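Local coordinates for protein phytanoyl-CoA dioxygenase (Streptomyces malaysiense, PDB 6ZYL) that catalyses the beta-hydroxylation of thioholgamide as a non-heme monooxygenase, probably using iron and 2-oxoglutarate, at residues A[47-52]-A[204-209]; A[145-150]-A[157-162]. All blocks are in the same frame, centred on the assembly; numbering follows the deposited sequence.

Contact 1 of 2, residues A[47-52]-A[204-209]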
loop_
_atom_site.group_PDB
_atom_site.type_symbol
_atom_site.label_atom_id
_atom_site.label_comp_id
_atom_site.label_asym_id
_atom_site.label_seq_id
_atom_site.Cartn_x
_atom_site.Cartn_y
_atom_site.Cartn_z
ATOM N N ALA A 47 -19.480 2.357 7.699
ATOM C CA ALA A 47 -19.976 3.599 7.118
ATOM C C ALA A 47 -18.832 4.463 6.605
ATOM O O ALA A 47 -18.944 5.079 5.539
ATOM C CB ALA A 47 -20.805 4.366 8.150
ATOM N N GLU A 48 -17.727 4.527 7.351
ATOM C CA GLU A 48 -16.561 5.262 6.875
ATOM C C GLU A 48 -15.975 4.605 5.631
ATOM O O GLU A 48 -15.541 5.294 4.699
ATOM C CB GLU A 48 -15.512 5.352 7.983
ATOM C CG GLU A 48 -15.893 6.290 9.113
ATOM C CD GLU A 48 -15.022 6.124 10.344
ATOM O OE1 GLU A 48 -14.386 5.059 10.496
ATOM O OE2 GLU A 48 -14.979 7.062 11.164
ATOM N N ALA A 49 -15.961 3.272 5.597
ATOM C CA ALA A 49 -15.461 2.573 4.418
ATOM C C ALA A 49 -16.306 2.891 3.192
ATOM O O ALA A 49 -15.767 3.154 2.111
ATOM C CB ALA A 49 -15.433 1.066 4.670
ATOM N N GLU A 50 -17.634 2.872 3.341
ATOM C CA GLU A 50 -18.505 3.179 2.212
ATOM C C GLU A 50 -18.353 4.632 1.780
ATOM O O GLU A 50 -18.330 4.929 0.580
ATOM C CB GLU A 50 -19.961 2.873 2.570
ATOM C CG GLU A 50 -20.944 3.187 1.449
ATOM C CD GLU A 50 -22.370 2.764 1.763
ATOM O OE1 GLU A 50 -22.574 1.971 2.707
ATOM O OE2 GLU A 50 -23.292 3.231 1.061
ATOM N N GLN A 51 -18.254 5.553 2.741
ATOM C CA GLN A 51 -18.067 6.960 2.398
ATOM C C GLN A 51 -16.728 7.170 1.701
ATOM O O GLN A 51 -16.648 7.857 0.675
ATOM C CB GLN A 51 -18.167 7.823 3.657
ATOM C CG GLN A 51 -18.020 9.317 3.414
ATOM C CD GLN A 51 -18.978 9.845 2.360
ATOM O OE1 GLN A 51 -20.074 9.314 2.172
ATOM N NE2 GLN A 51 -18.567 10.900 1.669
ATOM N N ALA A 52 -15.663 6.573 2.241
ATOM C CA ALA A 52 -14.361 6.660 1.590
ATOM C C ALA A 52 -14.412 6.082 0.181
ATOM O O ALA A 52 -13.825 6.645 -0.751
ATOM C CB ALA A 52 -13.308 5.937 2.429
ATOM N N LEU A 204 -11.696 -9.656 4.946
ATOM C CA LEU A 204 -11.889 -8.472 5.765
ATOM C C LEU A 204 -13.290 -7.913 5.581
ATOM O O LEU A 204 -13.823 -7.907 4.469
ATOM C CB LEU A 204 -10.869 -7.384 5.398
ATOM C CG LEU A 204 -9.384 -7.736 5.456
ATOM C CD1 LEU A 204 -8.553 -6.643 4.798
ATOM C CD2 LEU A 204 -8.958 -7.946 6.895
ATOM N N ASP A 205 -13.877 -7.441 6.679
ATOM C CA ASP A 205 -15.019 -6.547 6.579
ATOM C C ASP A 205 -14.566 -5.215 5.994
ATOM O O ASP A 205 -13.448 -4.755 6.243
ATOM C CB ASP A 205 -15.650 -6.312 7.952
ATOM C CG ASP A 205 -16.327 -7.550 8.507
ATOM O OD1 ASP A 205 -16.507 -8.531 7.755
ATOM O OD2 ASP A 205 -16.680 -7.536 9.704
ATOM N N ALA A 206 -15.438 -4.594 5.200
ATOM C CA ALA A 206 -15.157 -3.253 4.702
ATOM C C ALA A 206 -14.814 -2.335 5.868
ATOM O O ALA A 206 -15.538 -2.280 6.866
ATOM C CB ALA A 206 -16.361 -2.708 3.931
ATOM N N GLY A 207 -13.690 -1.628 5.748
ATOM C CA GLY A 207 -13.186 -0.771 6.791
ATOM C C GLY A 207 -12.023 -1.360 7.564
ATOM O O GLY A 207 -11.185 -0.609 8.077
ATOM N N GLN A 208 -11.964 -2.684 7.673
ATOM C CA GLN A 208 -10.814 -3.327 8.280
ATOM C C GLN A 208 -9.630 -3.292 7.317
ATOM O O GLN A 208 -9.765 -2.994 6.125
ATOM C CB GLN A 208 -11.138 -4.772 8.657
ATOM C CG GLN A 208 -12.281 -4.924 9.641
ATOM C CD GLN A 208 -12.524 -6.370 10.021
ATOM O OE1 GLN A 208 -12.561 -7.252 9.165
ATOM N NE2 GLN A 208 -12.686 -6.621 11.314
ATOM N N CYS A 209 -8.454 -3.616 7.841
ATOM C CA CYS A 209 -7.257 -3.643 7.019
ATOM C C CYS A 209 -6.378 -4.809 7.441
ATOM O O CYS A 209 -6.547 -5.395 8.511
ATOM C CB CYS A 209 -6.477 -2.327 7.115
ATOM S SG CYS A 209 -5.679 -2.057 8.703
#
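A49 meets the two central residues, A206 and G207, of a beta turn, its methyl group touching both the peptide that joins them and the methyl of A206. CB of A49 points at the turn and lies 3.4 Å from G207 N and 3.7 Å from A206 C, standing above the flat face of that peptide. The methyl of A206 adds an apolar pair, with its CB 4.0 Å from A49 CB. The burial is modest, 84 Å² over both sides, as expected for a helix that touches a loop at one residue.

Hydrogen bonding here shapes the turn itself. Residues 205 to 208 make a type II beta turn, closed by Q208 N to D205 O at 2.9 Å. G207 occupies the third position with phi 103°, where a CB would press on the carbonyl oxygen of A206 and also come about 3.6 Å from A49 CB. The side chain of Q208 folds back within the loop, its OE1 accepting from D205 N at 2.8 Å. That bond is moderately bent (149° at the hydrogen), and the donor is tilted 33° from the carbonyl plane of the amide.

The first turn of helix 46-66 rests on the loop between strands 200-201 and 209-212. D152 holds A206 N through OD1, and G207 makes a backbone bond with L44, which ties the loop to the segment preceding the helix. Farther along the helix, A52 packs on R88 and I89 of helix 84-90.

Contact 2 of 2, residues A[145-150]-A[157-162]; sequences RVWVAL and NGTMRY
The CA atoms of W147 and M160, the nearest pair across the segments, are 9.9 Å apart, too far for backbone pairing, so strands 143-149 and 160-162 meet through side chains. W147 and M160 reach toward each other from opposite directions, each with CG anti to its own backbone N (chi1 -176° in M160). A bend at chi3 of M160 (57°) then lowers the terminal methyl onto the indole. CE stands over the five-membered ring, 3.4 Å from its centroid and 14° off the normal, a close CH-pi contact. SD lies above the same ring, 4.5 Å from the centroid, which makes this a Met-aromatic pair as well.

The two strands belong to different sheets, 143-149 to the larger mixed sheet and 160-162 to a four-stranded antiparallel one. Their facing arrangement is consistent with the double-stranded beta-helix (jelly-roll) core of phytanoyl-CoA dioxygenase relatives, with W147 and M160 between the sheets.

The T159 side chain runs at about a right angle to that of W147, and its OG1 lies oblique to the ring, at van der Waals distance from W147 CH2 (3.7 Å). The hydrogen bond of this hydroxyl goes to V202 O. At the pyrrole end of the indole, W147 NE1 bonds to O41 of a tartaric acid molecule, probably from the crystallisation liquor. With an alanine in place of W147, the M160 methyl is likely to lose the flat surface it rests on and be free to turn. M160 also touches H212, H218 and S220, while W147 touches R229 and N231 of strand 229-237.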
loop_
_atom_site.group_PDB
_atom_site.type_symbol
_atom_site.label_atom_id
_atom_site.label_comp_id
_atom_site.label_asym_id
_atom_site.label_seq_id
_atom_site.Cartn_x
_atom_site.Cartn_y
_atom_site.Cartn_z
ATOM N N ARG A 145 3.165 -2.617 5.027
ATOM C CA ARG A 145 2.126 -2.146 4.124
ATOM C C ARG A 145 0.767 -2.397 4.767
ATOM O O ARG A 145 0.451 -3.534 5.135
ATOM C CB ARG A 145 2.211 -2.841 2.766
ATOM C CG ARG A 145 1.070 -2.473 1.830
ATOM C CD ARG A 145 1.349 -2.907 0.399
ATOM N NE ARG A 145 2.381 -2.086 -0.230
ATOM C CZ ARG A 145 2.695 -2.140 -1.518
ATOM N NH1 ARG A 145 2.057 -2.978 -2.322
ATOM N NH2 ARG A 145 3.647 -1.355 -2.005
ATOM N N VAL A 146 -0.025 -1.339 4.903
ATOM C CA VAL A 146 -1.386 -1.427 5.422
ATOM C C VAL A 146 -2.333 -1.515 4.234
ATOM O O VAL A 146 -2.389 -0.601 3.404
ATOM C CB VAL A 146 -1.725 -0.228 6.321
ATOM C CG1 VAL A 146 -3.172 -0.311 6.789
ATOM C CG2 VAL A 146 -0.772 -0.174 7.507
ATOM N N TRP A 147 -3.077 -2.613 4.158
ATOM C CA TRP A 147 -3.959 -2.945 3.040
ATOM C C TRP A 147 -5.390 -2.747 3.528
ATOM O O TRP A 147 -5.960 -3.628 4.178
ATOM C CB TRP A 147 -3.689 -4.379 2.601
ATOM C CG TRP A 147 -4.243 -4.813 1.286
ATOM C CD1 TRP A 147 -3.826 -4.428 0.048
ATOM C CD2 TRP A 147 -5.286 -5.770 1.081
ATOM N NE1 TRP A 147 -4.556 -5.076 -0.920
ATOM C CE2 TRP A 147 -5.462 -5.904 -0.310
ATOM C CE3 TRP A 147 -6.095 -6.522 1.940
ATOM C CZ2 TRP A 147 -6.414 -6.760 -0.862
ATOM C CZ3 TRP A 147 -7.041 -7.371 1.389
ATOM C CH2 TRP A 147 -7.192 -7.482 0.003
ATOM N N VAL A 148 -5.959 -1.586 3.221
ATOM C CA VAL A 148 -7.262 -1.192 3.745
ATOM C C VAL A 148 -8.349 -1.658 2.788
ATOM O O VAL A 148 -8.295 -1.379 1.584
ATOM C CB VAL A 148 -7.336 0.328 3.957
ATOM C CG1 VAL A 148 -8.700 0.716 4.519
ATOM C CG2 VAL A 148 -6.220 0.801 4.871
ATOM N N ALA A 149 -9.352 -2.348 3.328
ATOM C CA ALA A 149 -10.482 -2.832 2.544
ATOM C C ALA A 149 -11.534 -1.731 2.457
ATOM O O ALA A 149 -12.171 -1.389 3.459
ATOM C CB ALA A 149 -11.071 -4.095 3.167
ATOM N N LEU A 150 -11.713 -1.170 1.260
ATOM C CA LEU A 150 -12.793 -0.215 1.044
ATOM C C LEU A 150 -14.102 -0.926 0.732
ATOM O O LEU A 150 -15.176 -0.410 1.060
ATOM C CB LEU A 150 -12.427 0.751 -0.082
ATOM C CG LEU A 150 -11.218 1.650 0.182
ATOM C CD1 LEU A 150 -11.038 2.652 -0.955
ATOM C CD2 LEU A 150 -11.339 2.373 1.514
ATOM N N ASN A 157 -14.180 -12.570 -4.535
ATOM C CA ASN A 157 -14.088 -11.279 -5.203
ATOM C C ASN A 157 -12.644 -10.853 -5.459
ATOM O O ASN A 157 -12.372 -9.656 -5.601
ATOM C CB ASN A 157 -14.855 -10.215 -4.409
ATOM C CG ASN A 157 -14.109 -9.716 -3.184
ATOM O OD1 ASN A 157 -13.145 -10.323 -2.724
ATOM N ND2 ASN A 157 -14.569 -8.594 -2.643
ATOM N N GLY A 158 -11.721 -11.811 -5.545
ATOM C CA GLY A 158 -10.369 -11.537 -5.995
ATOM C C GLY A 158 -9.425 -11.087 -4.904
ATOM O O GLY A 158 -8.566 -10.229 -5.129
ATOM N N THR A 159 -9.555 -11.668 -3.719
ATOM C CA THR A 159 -8.768 -11.190 -2.597
ATOM C C THR A 159 -7.337 -11.723 -2.664
ATOM O O THR A 159 -6.998 -12.611 -3.451
ATOM C CB THR A 159 -9.417 -11.587 -1.271
ATOM O OG1 THR A 159 -8.803 -10.853 -0.203
ATOM C CG2 THR A 159 -9.256 -13.079 -1.016
ATOM N N MET A 160 -6.497 -11.155 -1.806
ATOM C CA MET A 160 -5.097 -11.522 -1.686
ATOM C C MET A 160 -4.936 -12.731 -0.774
ATOM O O MET A 160 -5.699 -12.924 0.177
ATOM C CB MET A 160 -4.327 -10.326 -1.130
ATOM C CG MET A 160 -2.831 -10.453 -1.017
ATOM S SD MET A 160 -2.128 -8.789 -0.853
ATOM C CE MET A 160 -2.988 -8.172 0.596
ATOM N N ARG A 161 -3.944 -13.560 -1.092
ATOM C CA ARG A 161 -3.548 -14.685 -0.257
ATOM C C ARG A 161 -2.145 -14.440 0.281
ATOM O O ARG A 161 -1.276 -13.949 -0.443
ATOM C CB ARG A 161 -3.537 -16.008 -1.029
ATOM C CG ARG A 161 -4.738 -16.301 -1.889
ATOM C CD ARG A 161 -4.750 -17.780 -2.283
ATOM N NE ARG A 161 -3.831 -18.091 -3.379
ATOM C CZ ARG A 161 -3.997 -17.685 -4.635
ATOM N NH1 ARG A 161 -5.045 -16.940 -4.959
ATOM N NH2 ARG A 161 -3.115 -18.021 -5.567
ATOM N N TYR A 162 -1.912 -14.816 1.536
ATOM C CA TYR A 162 -0.596 -14.692 2.147
ATOM C C TYR A 162 0.066 -16.059 2.281
ATOM O O TYR A 162 -0.607 -17.079 2.444
ATOM C CB TYR A 162 -0.676 -14.062 3.541
ATOM C CG TYR A 162 -0.997 -12.590 3.589
ATOM C CD1 TYR A 162 -0.586 -11.723 2.585
ATOM C CD2 TYR A 162 -1.703 -12.064 4.661
ATOM C CE1 TYR A 162 -0.881 -10.371 2.649
ATOM C CE2 TYR A 162 -1.998 -10.725 4.734
ATOM C CZ TYR A 162 -1.589 -9.882 3.731
ATOM O OH TYR A 162 -1.901 -8.547 3.822
#

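Along the chain, segment 47-52 comes first, followed by 145-150 and 157-162 of contact 2, and finally by 204-209, so contact 2 falls within the span that contact 1 brackets. The two centres are 12 Å apart. They are joined directly at the end of strand 143-149: A149 O lies 2.8 Å from G207 N, a probable hydrogen bond, and a second probable one links A149 N to Q208 O. These bonds lead into the antiparallel pairing of strands 143-149 and 209-212. The larger sheet therefore connects the turn of contact 1, against which helix 46-66 packs, with the W147-M160 contact, beside which a tartrate is bound.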